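Local coordinates for protein GP37 (PDB 5FT0) that inhibits the bacterial RNA degradosome during phage infection, probably by binding its ribonuclease, RNase E, at residues 184-190 with 213-217; 14-18 with 78-83; 176-180 with 225-229; 40-45 with 56-61; 135-140 with 197-201. All coordinates share one frame; numbering follows the deposited sequence.

Interaction 1. Residues 184-190 with 213-217; sequences FANKLAF and FEGCH. With ARG (arginine), chain C.
L188 O takes the backbone N-H of C216 at 2.6 Å (L188 O to C216 N), a nearly straight bond at 172° whose donor stands above the carbonyl plane, not on a lone pair. The same L188 O receives a weaker CA-H...O contact from G215. A water bridges F184 O and E214 O, at 2.8 Å and 2.7 Å. On the apolar side, the F184 ring lies between two side groups: F213 CB sits 3.4 Å from its centroid, over one face, and L188 CD1 covers the opposite face. G215 N meets the ring edge, and the missing side chain of G215 lets both F184 and L188 come close to the strand. The end of helix 158-187 and the turn after it are thereby fastened across strand 206-217 of the large antiparallel sheet, beside the bound arginine. F190 is the second sandwiched ring. C216 CB rests over one face, 3.6 Å from the centroid, with SG, anti to the backbone N (chi1 -177°), reaching the ring obliquely, and CA of the free arginine covers the other. E214 is extended beyond CG, and NH1 of the arginine is hydrogen-bonded to E214 OE1, at a modelled 2.5 Å that is very short and doubtful as an exact length. D192 and A194 complete this pocket.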
# COMPACT_ATOMS: atom_id res chain seq x y z
N PHE A 184 -25.40 2.21 -20.71
CA PHE A 184 -26.41 1.63 -19.82
C PHE A 184 -27.81 1.82 -20.39
O PHE A 184 -28.64 0.90 -20.31
CB PHE A 184 -26.30 2.26 -18.43
CG PHE A 184 -25.42 1.48 -17.49
CD1 PHE A 184 -24.04 1.64 -17.51
CD2 PHE A 184 -25.97 0.57 -16.60
CE1 PHE A 184 -23.23 0.92 -16.65
CE2 PHE A 184 -25.16 -0.16 -15.74
CZ PHE A 184 -23.79 0.01 -15.77
N ALA A 185 -28.09 2.98 -20.99
CA ALA A 185 -29.43 3.25 -21.48
C ALA A 185 -29.74 2.44 -22.74
O ALA A 185 -30.89 2.02 -22.94
CB ALA A 185 -29.60 4.74 -21.75
N ASN A 186 -28.74 2.20 -23.59
CA ASN A 186 -28.97 1.56 -24.88
C ASN A 186 -28.56 0.09 -24.91
O ASN A 186 -29.15 -0.68 -25.68
CB ASN A 186 -28.21 2.30 -25.99
CG ASN A 186 -28.59 3.77 -26.06
OD1 ASN A 186 -29.74 4.14 -25.86
ND2 ASN A 186 -27.61 4.62 -26.36
N LYS A 187 -27.58 -0.32 -24.11
CA LYS A 187 -27.06 -1.67 -24.16
C LYS A 187 -27.43 -2.52 -22.95
O LYS A 187 -27.30 -3.75 -23.02
CB LYS A 187 -25.53 -1.65 -24.30
CG LYS A 187 -25.02 -0.71 -25.37
CD LYS A 187 -25.42 -1.21 -26.74
CE LYS A 187 -24.67 -0.47 -27.84
NZ LYS A 187 -24.85 -1.14 -29.15
N LEU A 188 -27.87 -1.91 -21.86
CA LEU A 188 -28.27 -2.62 -20.65
C LEU A 188 -29.67 -2.18 -20.23
O LEU A 188 -29.97 -2.05 -19.04
CB LEU A 188 -27.27 -2.39 -19.52
CG LEU A 188 -25.82 -2.78 -19.80
CD1 LEU A 188 -24.90 -2.32 -18.66
CD2 LEU A 188 -25.69 -4.29 -20.03
N ALA A 189 -30.54 -1.96 -21.21
CA ALA A 189 -31.81 -1.31 -20.96
C ALA A 189 -32.81 -2.24 -20.30
O ALA A 189 -32.89 -3.43 -20.63
CB ALA A 189 -32.40 -0.78 -22.27
N PHE A 190 -33.57 -1.70 -19.35
CA PHE A 190 -34.75 -2.35 -18.82
C PHE A 190 -35.95 -2.02 -19.70
O PHE A 190 -35.97 -1.02 -20.42
CB PHE A 190 -35.05 -1.89 -17.39
CG PHE A 190 -34.02 -2.31 -16.38
CD1 PHE A 190 -34.10 -3.55 -15.76
CD2 PHE A 190 -32.98 -1.46 -16.03
CE1 PHE A 190 -33.16 -3.94 -14.82
CE2 PHE A 190 -32.04 -1.84 -15.09
CZ PHE A 190 -32.13 -3.08 -14.48
N PHE A 213 -25.40 4.09 -12.13
CA PHE A 213 -26.12 3.50 -13.25
C PHE A 213 -26.65 2.14 -12.84
O PHE A 213 -26.05 1.43 -12.03
CB PHE A 213 -25.23 3.36 -14.49
CG PHE A 213 -24.54 4.63 -14.88
CD1 PHE A 213 -25.18 5.57 -15.68
CD2 PHE A 213 -23.25 4.90 -14.46
CE1 PHE A 213 -24.56 6.74 -16.05
CE2 PHE A 213 -22.62 6.07 -14.82
CZ PHE A 213 -23.27 6.99 -15.62
N GLU A 214 -27.80 1.78 -13.41
CA GLU A 214 -28.42 0.48 -13.21
C GLU A 214 -28.64 -0.15 -14.58
O GLU A 214 -29.23 0.47 -15.46
CB GLU A 214 -29.75 0.60 -12.47
CG GLU A 214 -29.66 1.32 -11.13
CD GLU A 214 -31.02 1.70 -10.59
OE1 GLU A 214 -31.67 0.84 -9.95
OE2 GLU A 214 -31.45 2.85 -10.80
N GLY A 215 -28.18 -1.39 -14.74
CA GLY A 215 -28.22 -2.05 -16.03
C GLY A 215 -28.97 -3.37 -15.97
O GLY A 215 -28.93 -4.09 -14.97
N CYS A 216 -29.66 -3.68 -17.07
CA CYS A 216 -30.35 -4.95 -17.22
C CYS A 216 -29.44 -5.94 -17.95
O CYS A 216 -28.92 -5.63 -19.02
CB CYS A 216 -31.66 -4.77 -17.99
SG CYS A 216 -32.65 -6.27 -18.15
N HIS A 217 -29.25 -7.11 -17.35
CA HIS A 217 -28.46 -8.18 -17.94
C HIS A 217 -29.23 -9.49 -17.79
O HIS A 217 -29.86 -9.72 -16.75
CB HIS A 217 -27.09 -8.28 -17.25
CG HIS A 217 -26.15 -9.25 -17.89
ND1 HIS A 217 -26.23 -10.61 -17.68
CD2 HIS A 217 -25.11 -9.06 -18.73
CE1 HIS A 217 -25.28 -11.22 -18.37
NE2 HIS A 217 -24.58 -10.30 -19.02
N ARG C . -33.48 -0.15 -12.86
CA ARG C . -34.75 -0.85 -12.84
C ARG C . -35.86 0.02 -13.43
O ARG C . -35.85 1.24 -13.30
CB ARG C . -35.10 -1.27 -11.41
CG ARG C . -35.12 -0.10 -10.44
CD ARG C . -35.23 -0.57 -9.00
NE ARG C . -35.37 0.57 -8.10
CZ ARG C . -34.34 1.26 -7.60
NH1 ARG C . -33.10 0.92 -7.93
NH2 ARG C . -34.55 2.28 -6.79
OXT ARG C . -36.79 -0.48 -14.06
O HOH W 1 -30.10 1.04 -17.93

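Interaction 2. Residues 14-18 with 78-83; sequences ALSKL and IIADNL
L15 meets I79 and N82, and L18 meets I79 and L83, where the end of helix 8-15 and its type I turn pack on the last turn of helix 67-82. The contact is buried, and its chemistry is almost wholly aliphatic. L18 CD1 touches both I79 CG2, at 3.8 Å, and L83 CD2, at 3.9 Å; the L18 and L83 side chains cross at about a right angle. I79 CG2 is placed for this by standing anti to the backbone N, while CG1 on the other branch runs beside L15 CD2 and carries CD1 to A14 CB. L15 CD2 settles against the helix backbone, 3.7 Å from I79 CA. Around the pair, L83 touches V223 and F225 of the large sheet, and L18 touches H217 and L188.

The polar groups find partners within their own segment or elsewhere, not across the contact. The turn is closed by the backbone bond from L18 N to L15 O. The buried amide of N82 is held at both ends, OD1 taking the N-H of H25 and ND2 donating an N-H to I78 O at 2.8 Å, nearly in the amide plane. Across that fixed amide comes the methyl L15 CD1, 3.6 Å from N82 ND2.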
# COMPACT_ATOMS: atom_id res chain seq x y z
N ALA A 14 -21.63 -15.25 -19.40
CA ALA A 14 -22.33 -14.03 -19.00
C ALA A 14 -21.69 -12.80 -19.63
O ALA A 14 -22.39 -11.91 -20.12
CB ALA A 14 -22.36 -13.91 -17.48
N LEU A 15 -20.35 -12.74 -19.62
CA LEU A 15 -19.67 -11.58 -20.18
C LEU A 15 -19.88 -11.47 -21.68
O LEU A 15 -19.89 -10.36 -22.23
CB LEU A 15 -18.17 -11.65 -19.85
CG LEU A 15 -17.82 -11.45 -18.38
CD1 LEU A 15 -16.31 -11.44 -18.18
CD2 LEU A 15 -18.44 -10.16 -17.86
N SER A 16 -20.06 -12.60 -22.37
CA SER A 16 -20.25 -12.59 -23.82
C SER A 16 -21.57 -11.94 -24.23
O SER A 16 -21.72 -11.59 -25.40
CB SER A 16 -20.18 -14.01 -24.37
OG SER A 16 -21.30 -14.77 -23.95
N LYS A 17 -22.51 -11.77 -23.30
CA LYS A 17 -23.75 -11.07 -23.62
C LYS A 17 -23.59 -9.55 -23.60
O LYS A 17 -24.50 -8.85 -24.04
CB LYS A 17 -24.85 -11.50 -22.66
CG LYS A 17 -25.29 -12.94 -22.88
CD LYS A 17 -26.04 -13.52 -21.70
CE LYS A 17 -26.26 -15.02 -21.91
NZ LYS A 17 -26.93 -15.66 -20.75
N LEU A 18 -22.45 -9.05 -23.13
CA LEU A 18 -22.19 -7.61 -23.12
C LEU A 18 -21.77 -7.15 -24.51
O LEU A 18 -20.79 -7.66 -25.07
CB LEU A 18 -21.11 -7.26 -22.10
CG LEU A 18 -21.48 -7.36 -20.62
CD1 LEU A 18 -20.29 -7.00 -19.75
CD2 LEU A 18 -22.66 -6.47 -20.31
N ILE A 78 -18.85 -9.37 -11.29
CA ILE A 78 -17.90 -9.66 -12.36
C ILE A 78 -18.29 -8.93 -13.64
O ILE A 78 -17.44 -8.38 -14.35
CB ILE A 78 -17.79 -11.18 -12.58
CG1 ILE A 78 -17.25 -11.87 -11.33
CG2 ILE A 78 -16.91 -11.49 -13.79
CD1 ILE A 78 -17.18 -13.38 -11.45
N ILE A 79 -19.59 -8.91 -13.95
CA ILE A 79 -20.07 -8.19 -15.13
C ILE A 79 -19.72 -6.71 -15.02
O ILE A 79 -19.15 -6.12 -15.94
CB ILE A 79 -21.58 -8.41 -15.32
CG1 ILE A 79 -21.88 -9.88 -15.61
CG2 ILE A 79 -22.12 -7.50 -16.42
CD1 ILE A 79 -23.35 -10.22 -15.54
N ALA A 80 -20.07 -6.10 -13.88
CA ALA A 80 -19.76 -4.69 -13.68
C ALA A 80 -18.26 -4.43 -13.74
O ALA A 80 -17.82 -3.40 -14.26
CB ALA A 80 -20.33 -4.21 -12.34
N ASP A 81 -17.46 -5.37 -13.22
CA ASP A 81 -16.01 -5.22 -13.24
C ASP A 81 -15.46 -5.17 -14.66
O ASP A 81 -14.40 -4.58 -14.90
CB ASP A 81 -15.35 -6.36 -12.47
CG ASP A 81 -14.84 -5.93 -11.12
OD1 ASP A 81 -14.34 -4.79 -11.01
OD2 ASP A 81 -14.93 -6.73 -10.16
N ASN A 82 -16.14 -5.80 -15.62
CA ASN A 82 -15.62 -5.90 -16.97
C ASN A 82 -16.21 -4.88 -17.93
O ASN A 82 -15.79 -4.83 -19.09
CB ASN A 82 -15.84 -7.31 -17.52
CG ASN A 82 -14.81 -8.30 -16.99
OD1 ASN A 82 -13.73 -8.43 -17.55
ND2 ASN A 82 -15.15 -8.97 -15.89
N LEU A 83 -17.16 -4.06 -17.47
CA LEU A 83 -17.65 -2.95 -18.29
C LEU A 83 -16.52 -2.00 -18.66
O LEU A 83 -16.56 -1.39 -19.73
CB LEU A 83 -18.74 -2.19 -17.55
CG LEU A 83 -20.05 -2.94 -17.31
CD1 LEU A 83 -21.01 -2.09 -16.48
CD2 LEU A 83 -20.68 -3.33 -18.64

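Interaction 3. Residues 176-180 with 225-229; sequences LILAY and FTIKI
This is a buried helix-on-sheet contact: Y180, I177 and L176 of helix 158-187 pack on F225, I227 and I229 of strand 220-232, in the middle of the seven-stranded antiparallel sheet. The two short axes run almost antiparallel, at 170°, and stay 10.5 Å apart at their closest, the usual spacing of a helix on a sheet, filled by side chains from both. I227 is at the centre. Its CG1 stands anti to the carbonyl carbon (chi1 -60°) and the extended branch carries CD1 over the Y180 ring, 3.8 Å from the centroid, on a path about perpendicular to the tyrosine side chain. I227 CG2, the other branch, meets I177 CD1 at 4.0 Å, and the same I177 methyl reaches I229 CD1.

The F225 ring approaches Y180 obliquely, with planes 32° apart. Y180 CE2 lies over the F225 face toward its rim, 3.6 Å from F225 CE1. V96 and L89 of helix 87-98 touch L176 and Y180 from outside the pair, while T226 and K228 point to the other side of the strand.

Nearly all the side-chain meetings are carbon on carbon or on an aromatic face, so cohesion here rests on shape and on excluding water rather than on directed bonds.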
# COMPACT_ATOMS: atom_id res chain seq x y z
N LEU A 176 -16.74 10.80 -21.09
CA LEU A 176 -16.66 9.55 -20.34
C LEU A 176 -17.98 9.24 -19.65
O LEU A 176 -18.50 8.12 -19.74
CB LEU A 176 -15.52 9.62 -19.32
CG LEU A 176 -15.46 8.50 -18.27
CD1 LEU A 176 -15.23 7.16 -18.94
CD2 LEU A 176 -14.38 8.79 -17.25
N ILE A 177 -18.55 10.23 -18.96
CA ILE A 177 -19.85 10.07 -18.33
C ILE A 177 -20.91 9.74 -19.38
O ILE A 177 -21.74 8.84 -19.19
CB ILE A 177 -20.22 11.33 -17.53
CG1 ILE A 177 -19.19 11.59 -16.43
CG2 ILE A 177 -21.63 11.21 -16.95
CD1 ILE A 177 -18.99 10.42 -15.49
N LEU A 178 -20.89 10.47 -20.50
CA LEU A 178 -21.87 10.25 -21.56
C LEU A 178 -21.79 8.83 -22.10
O LEU A 178 -22.82 8.18 -22.32
CB LEU A 178 -21.64 11.27 -22.68
CG LEU A 178 -22.86 11.92 -23.33
CD1 LEU A 178 -23.58 12.81 -22.33
CD2 LEU A 178 -22.44 12.71 -24.56
N ALA A 179 -20.57 8.33 -22.32
CA ALA A 179 -20.39 6.98 -22.84
C ALA A 179 -21.01 5.94 -21.91
O ALA A 179 -21.71 5.03 -22.37
CB ALA A 179 -18.90 6.70 -23.06
N TYR A 180 -20.76 6.06 -20.61
CA TYR A 180 -21.38 5.16 -19.65
C TYR A 180 -22.89 5.37 -19.61
O TYR A 180 -23.65 4.40 -19.49
CB TYR A 180 -20.77 5.36 -18.26
CG TYR A 180 -19.53 4.53 -18.04
CD1 TYR A 180 -18.29 4.97 -18.49
CD2 TYR A 180 -19.60 3.29 -17.42
CE1 TYR A 180 -17.16 4.21 -18.30
CE2 TYR A 180 -18.48 2.52 -17.23
CZ TYR A 180 -17.25 2.98 -17.67
OH TYR A 180 -16.13 2.22 -17.49
N PHE A 225 -23.05 0.31 -11.46
CA PHE A 225 -21.76 0.93 -11.74
C PHE A 225 -21.83 2.40 -11.32
O PHE A 225 -22.81 3.08 -11.63
CB PHE A 225 -21.37 0.82 -13.22
CG PHE A 225 -19.90 0.99 -13.47
CD1 PHE A 225 -19.31 2.24 -13.45
CD2 PHE A 225 -19.10 -0.11 -13.75
CE1 PHE A 225 -17.95 2.39 -13.68
CE2 PHE A 225 -17.75 0.03 -13.99
CZ PHE A 225 -17.17 1.28 -13.95
N THR A 226 -20.79 2.86 -10.63
CA THR A 226 -20.69 4.25 -10.21
C THR A 226 -19.35 4.81 -10.64
O THR A 226 -18.33 4.12 -10.58
CB THR A 226 -20.87 4.39 -8.69
OG1 THR A 226 -22.20 4.01 -8.32
CG2 THR A 226 -20.62 5.83 -8.24
N ILE A 227 -19.36 6.06 -11.11
CA ILE A 227 -18.15 6.82 -11.36
C ILE A 227 -18.14 8.00 -10.40
O ILE A 227 -19.11 8.76 -10.34
CB ILE A 227 -18.07 7.31 -12.82
CG1 ILE A 227 -18.09 6.12 -13.78
CG2 ILE A 227 -16.82 8.15 -13.03
CD1 ILE A 227 -17.98 6.51 -15.23
N LYS A 228 -17.05 8.14 -9.65
CA LYS A 228 -16.89 9.25 -8.72
C LYS A 228 -15.83 10.20 -9.25
O LYS A 228 -14.75 9.76 -9.67
CB LYS A 228 -16.49 8.76 -7.32
CG LYS A 228 -16.30 9.90 -6.32
CD LYS A 228 -15.92 9.41 -4.94
CE LYS A 228 -14.48 8.95 -4.88
NZ LYS A 228 -14.10 8.54 -3.50
N ILE A 229 -16.14 11.49 -9.25
CA ILE A 229 -15.20 12.53 -9.65
C ILE A 229 -15.04 13.49 -8.48
O ILE A 229 -16.03 13.89 -7.86
CB ILE A 229 -15.68 13.27 -10.91
CG1 ILE A 229 -15.90 12.28 -12.05
CG2 ILE A 229 -14.66 14.33 -11.33
CD1 ILE A 229 -16.48 12.89 -13.29

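Interaction 4. Residues 40-45 with 56-61; sequences DISVFV and HYTFKP
V43 lies against the F59 ring, its CB over one face and displaced toward the rim, 4.0 Å from the ring centroid; the two side chains point the same way. F59 CG occupies the crowded position between the backbone N and the carbonyl carbon (chi1 69°), which swings the ring back over V43. V45 CG2 touches the ring at its edge, 3.8 Å from F59 CE1, and V43 CG2 meets P61 CG at the end of the strand. Helix 67-82 covers this face, where Y73 stacks on F59 and M69 reaches both F59 and P61. The backbone beneath is a beta hairpin, strands 42-48 and 55-59 of a four-stranded antiparallel sheet. V43 with F59 and V45 with Y57 are hydrogen-bonded pairs; V43 N to F59 O measures 2.9 Å. F44 and T58 form the non-hydrogen-bonded pair between them and turn their side chains to the other, exposed face. There F44 CZ comes to 3.6 Å from H56 CD2, rim to rim, while T58 OG1 sits at the F44 ring edge, near its plane. At the end away from the hairpin turn, where the chain arrives from strand 30-37, I41 and S42 make a G1 bulge opposite N37. K60, bent along its whole chain, lays CE 3.0 Å from I41 O. S42 OG donates to D40 OD2 at 2.8 Å on the syn side, tilted from the carboxylate plane.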
# COMPACT_ATOMS: atom_id res chain seq x y z
N ASP A 40 -27.42 -7.84 11.49
CA ASP A 40 -27.54 -6.72 10.56
C ASP A 40 -28.16 -7.14 9.23
O ASP A 40 -28.30 -6.29 8.34
CB ASP A 40 -26.18 -6.07 10.32
CG ASP A 40 -25.22 -6.96 9.57
OD1 ASP A 40 -25.36 -8.20 9.66
OD2 ASP A 40 -24.33 -6.43 8.88
N ILE A 41 -28.55 -8.40 9.09
CA ILE A 41 -29.21 -8.93 7.89
C ILE A 41 -28.33 -8.68 6.67
O ILE A 41 -28.73 -8.01 5.72
CB ILE A 41 -30.61 -8.30 7.69
CG1 ILE A 41 -31.37 -8.28 9.02
CG2 ILE A 41 -31.41 -9.09 6.67
CD1 ILE A 41 -32.48 -7.25 9.06
N SER A 42 -27.11 -9.22 6.69
CA SER A 42 -26.20 -9.05 5.58
C SER A 42 -25.52 -10.38 5.27
O SER A 42 -25.47 -11.29 6.10
CB SER A 42 -25.14 -7.97 5.86
OG SER A 42 -24.25 -8.39 6.88
N VAL A 43 -25.02 -10.48 4.04
CA VAL A 43 -24.29 -11.66 3.57
C VAL A 43 -22.86 -11.22 3.28
O VAL A 43 -22.64 -10.28 2.50
CB VAL A 43 -24.94 -12.28 2.33
CG1 VAL A 43 -24.10 -13.44 1.81
CG2 VAL A 43 -26.36 -12.75 2.64
N PHE A 44 -21.90 -11.89 3.90
CA PHE A 44 -20.49 -11.69 3.61
C PHE A 44 -20.03 -12.77 2.65
O PHE A 44 -20.31 -13.96 2.87
CB PHE A 44 -19.65 -11.72 4.88
CG PHE A 44 -18.19 -11.47 4.64
CD1 PHE A 44 -17.71 -10.18 4.43
CD2 PHE A 44 -17.29 -12.52 4.61
CE1 PHE A 44 -16.37 -9.95 4.21
CE2 PHE A 44 -15.94 -12.30 4.38
CZ PHE A 44 -15.48 -11.01 4.18
N VAL A 45 -19.35 -12.37 1.57
CA VAL A 45 -18.95 -13.27 0.50
C VAL A 45 -17.44 -13.21 0.34
O VAL A 45 -16.85 -12.13 0.39
CB VAL A 45 -19.66 -12.91 -0.82
CG1 VAL A 45 -19.23 -13.86 -1.94
CG2 VAL A 45 -21.17 -12.95 -0.65
N HIS A 56 -13.71 -9.81 -1.58
CA HIS A 56 -14.76 -9.86 -0.57
C HIS A 56 -15.89 -8.90 -0.92
O HIS A 56 -15.65 -7.82 -1.46
CB HIS A 56 -14.21 -9.52 0.83
CG HIS A 56 -12.95 -10.26 1.18
ND1 HIS A 56 -11.70 -9.85 0.75
CD2 HIS A 56 -12.74 -11.38 1.91
CE1 HIS A 56 -10.79 -10.68 1.20
NE2 HIS A 56 -11.39 -11.62 1.91
N TYR A 57 -17.12 -9.30 -0.59
CA TYR A 57 -18.29 -8.46 -0.81
C TYR A 57 -19.23 -8.56 0.38
O TYR A 57 -19.21 -9.54 1.13
CB TYR A 57 -19.06 -8.85 -2.08
CG TYR A 57 -18.23 -8.98 -3.33
CD1 TYR A 57 -17.72 -7.86 -3.98
CD2 TYR A 57 -17.98 -10.23 -3.89
CE1 TYR A 57 -16.97 -7.99 -5.14
CE2 TYR A 57 -17.24 -10.36 -5.05
CZ TYR A 57 -16.74 -9.24 -5.67
OH TYR A 57 -16.00 -9.37 -6.83
N THR A 58 -20.07 -7.54 0.53
CA THR A 58 -21.16 -7.55 1.50
C THR A 58 -22.40 -6.96 0.83
O THR A 58 -22.33 -5.87 0.26
CB THR A 58 -20.81 -6.76 2.76
OG1 THR A 58 -19.70 -7.37 3.42
CG2 THR A 58 -22.00 -6.71 3.72
N PHE A 59 -23.52 -7.68 0.91
CA PHE A 59 -24.77 -7.17 0.36
C PHE A 59 -25.91 -7.51 1.31
O PHE A 59 -25.78 -8.37 2.19
CB PHE A 59 -25.04 -7.73 -1.05
CG PHE A 59 -25.36 -9.20 -1.09
CD1 PHE A 59 -24.36 -10.14 -1.21
CD2 PHE A 59 -26.68 -9.64 -1.04
CE1 PHE A 59 -24.65 -11.50 -1.27
CE2 PHE A 59 -26.98 -10.99 -1.08
CZ PHE A 59 -25.97 -11.92 -1.20
N LYS A 60 -27.03 -6.82 1.12
CA LYS A 60 -28.22 -7.01 1.95
C LYS A 60 -29.21 -7.87 1.19
O LYS A 60 -29.78 -7.41 0.20
CB LYS A 60 -28.84 -5.66 2.30
CG LYS A 60 -27.88 -4.64 2.88
CD LYS A 60 -27.37 -5.01 4.26
CE LYS A 60 -28.50 -5.08 5.28
NZ LYS A 60 -29.27 -3.81 5.41
N PRO A 61 -29.46 -9.11 1.61
CA PRO A 61 -30.40 -9.96 0.87
C PRO A 61 -31.84 -9.48 1.00
O PRO A 61 -32.26 -8.94 2.02
CB PRO A 61 -30.22 -11.34 1.52
CG PRO A 61 -29.75 -11.03 2.91
CD PRO A 61 -28.89 -9.80 2.78

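Interaction 5. Residues 135-140 with 197-201; sequences HVDDIS and AVEMY
The chain at 135-140 makes a short 3-10 turn alongside strand 197-201, coming no closer than 7.6 Å between V136 CA and A197 CA. V136 is the wedge: CG2 lies 3.3 Å from E199 OE1 and also at the edge of the Y201 ring, and CG1 touches the E199 carboxylate, 3.7 Å from E199 CD. H135 CE1 touches A197 CB at 3.8 Å. That imidazole is held by its own turn, ND1 receiving the D137 N-H almost in the ring plane, 3.0 Å from D137 N. The turn links strand 122-132 to helix 140-146 and rests here on strand 197-202 of the large sheet, with D137 close to the bound arginine. E199 OE1 is met by the Y201 hydroxyl, 2.6 Å from Y201 OH, on its anti side, while S140 CB touches the same hydroxyl. E199 OE2 and D137 OD1 stand 3.3 Å apart, two carboxylates with planes 28° apart, which might raise the affinity of one for a proton unless the nearby arginine offsets the charge.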
# COMPACT_ATOMS: atom_id res chain seq x y z
N HIS A 135 -23.76 1.49 -6.18
CA HIS A 135 -24.70 2.55 -6.53
C HIS A 135 -24.72 3.57 -5.40
O HIS A 135 -24.63 3.20 -4.23
CB HIS A 135 -26.09 1.98 -6.78
CG HIS A 135 -27.03 2.92 -7.46
ND1 HIS A 135 -27.58 4.02 -6.83
CD2 HIS A 135 -27.52 2.93 -8.73
CE1 HIS A 135 -28.36 4.66 -7.68
NE2 HIS A 135 -28.34 4.02 -8.84
N VAL A 136 -24.85 4.85 -5.76
CA VAL A 136 -24.72 5.91 -4.76
C VAL A 136 -25.86 5.85 -3.75
O VAL A 136 -25.69 6.26 -2.59
CB VAL A 136 -24.65 7.29 -5.45
CG1 VAL A 136 -25.97 7.63 -6.13
CG2 VAL A 136 -24.26 8.37 -4.45
N ASP A 137 -27.02 5.32 -4.14
CA ASP A 137 -28.15 5.23 -3.22
C ASP A 137 -27.85 4.34 -2.03
O ASP A 137 -28.56 4.42 -1.02
CB ASP A 137 -29.40 4.72 -3.95
CG ASP A 137 -29.94 5.73 -4.95
OD1 ASP A 137 -29.60 6.93 -4.83
OD2 ASP A 137 -30.70 5.32 -5.85
N ASP A 138 -26.83 3.49 -2.11
CA ASP A 138 -26.49 2.59 -1.01
C ASP A 138 -25.45 3.17 -0.06
O ASP A 138 -25.18 2.57 0.98
CB ASP A 138 -25.98 1.26 -1.57
CG ASP A 138 -27.00 0.57 -2.46
OD1 ASP A 138 -28.21 0.78 -2.25
OD2 ASP A 138 -26.59 -0.19 -3.36
N ILE A 139 -24.85 4.32 -0.38
CA ILE A 139 -23.88 4.95 0.50
C ILE A 139 -24.28 6.39 0.76
O ILE A 139 -23.53 7.15 1.40
CB ILE A 139 -22.45 4.88 -0.09
CG1 ILE A 139 -22.42 5.52 -1.48
CG2 ILE A 139 -21.95 3.44 -0.14
CD1 ILE A 139 -21.03 5.63 -2.07
N SER A 140 -25.46 6.79 0.27
CA SER A 140 -25.85 8.19 0.35
C SER A 140 -26.04 8.65 1.79
O SER A 140 -25.70 9.78 2.14
CB SER A 140 -27.13 8.42 -0.46
OG SER A 140 -28.18 7.60 -0.01
N ALA A 197 -28.46 8.08 -11.90
CA ALA A 197 -28.44 8.88 -10.68
C ALA A 197 -27.20 9.77 -10.68
O ALA A 197 -26.09 9.30 -10.94
CB ALA A 197 -28.45 7.99 -9.44
N VAL A 198 -27.41 11.06 -10.42
CA VAL A 198 -26.32 12.02 -10.28
C VAL A 198 -26.51 12.72 -8.94
O VAL A 198 -27.56 13.31 -8.69
CB VAL A 198 -26.30 13.05 -11.43
CG1 VAL A 198 -25.05 13.92 -11.32
CG2 VAL A 198 -26.35 12.34 -12.78
N GLU A 199 -25.49 12.65 -8.09
CA GLU A 199 -25.57 13.26 -6.77
C GLU A 199 -24.25 13.96 -6.46
O GLU A 199 -23.19 13.34 -6.53
CB GLU A 199 -25.91 12.22 -5.70
CG GLU A 199 -27.40 11.95 -5.60
CD GLU A 199 -27.73 10.68 -4.85
OE1 GLU A 199 -26.94 10.28 -3.96
OE2 GLU A 199 -28.78 10.07 -5.14
N MSE A 200 -24.34 15.24 -6.13
CA MSE A 200 -23.16 16.03 -5.79
C MSE A 200 -23.13 16.30 -4.30
O MSE A 200 -24.14 16.66 -3.69
CB MSE A 200 -23.15 17.35 -6.57
CG MSE A 200 -22.10 18.34 -6.10
SE MSE A 200 -21.80 19.81 -7.36
CE MSE A 200 -23.57 20.59 -7.36
N TYR A 201 -21.96 16.12 -3.69
CA TYR A 201 -21.77 16.33 -2.27
C TYR A 201 -20.65 17.33 -2.06
O TYR A 201 -19.57 17.19 -2.66
CB TYR A 201 -21.46 15.02 -1.54
CG TYR A 201 -22.58 14.01 -1.65
CD1 TYR A 201 -23.62 14.01 -0.72
CD2 TYR A 201 -22.60 13.07 -2.67
CE1 TYR A 201 -24.65 13.09 -0.81
CE2 TYR A 201 -23.63 12.15 -2.76
CZ TYR A 201 -24.65 12.16 -1.83
OH TYR A 201 -25.67 11.25 -1.92

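How the interactions relate
Interactions 2 and 3 are buried and almost wholly apolar, one between two helix ends, the other between helix 158-187 and the seven-stranded sheet. Interaction 1 uses that same helix but at its end, where the core opens to the arginine pocket and a backbone bond, a water and charged groups join the aromatic packing. Interaction 5 lies on another strand of the same sheet and is also polar; H135 packs on E214 of interaction 1. Interactions 1, 2 and 3 are continuous: F184 touches both L83 and F225, and H217 NE2 probably bonds A14 O. Interaction 4 stands apart in the small sheet, partly exposed, and is the one built on a backbone hydrogen-bond ladder.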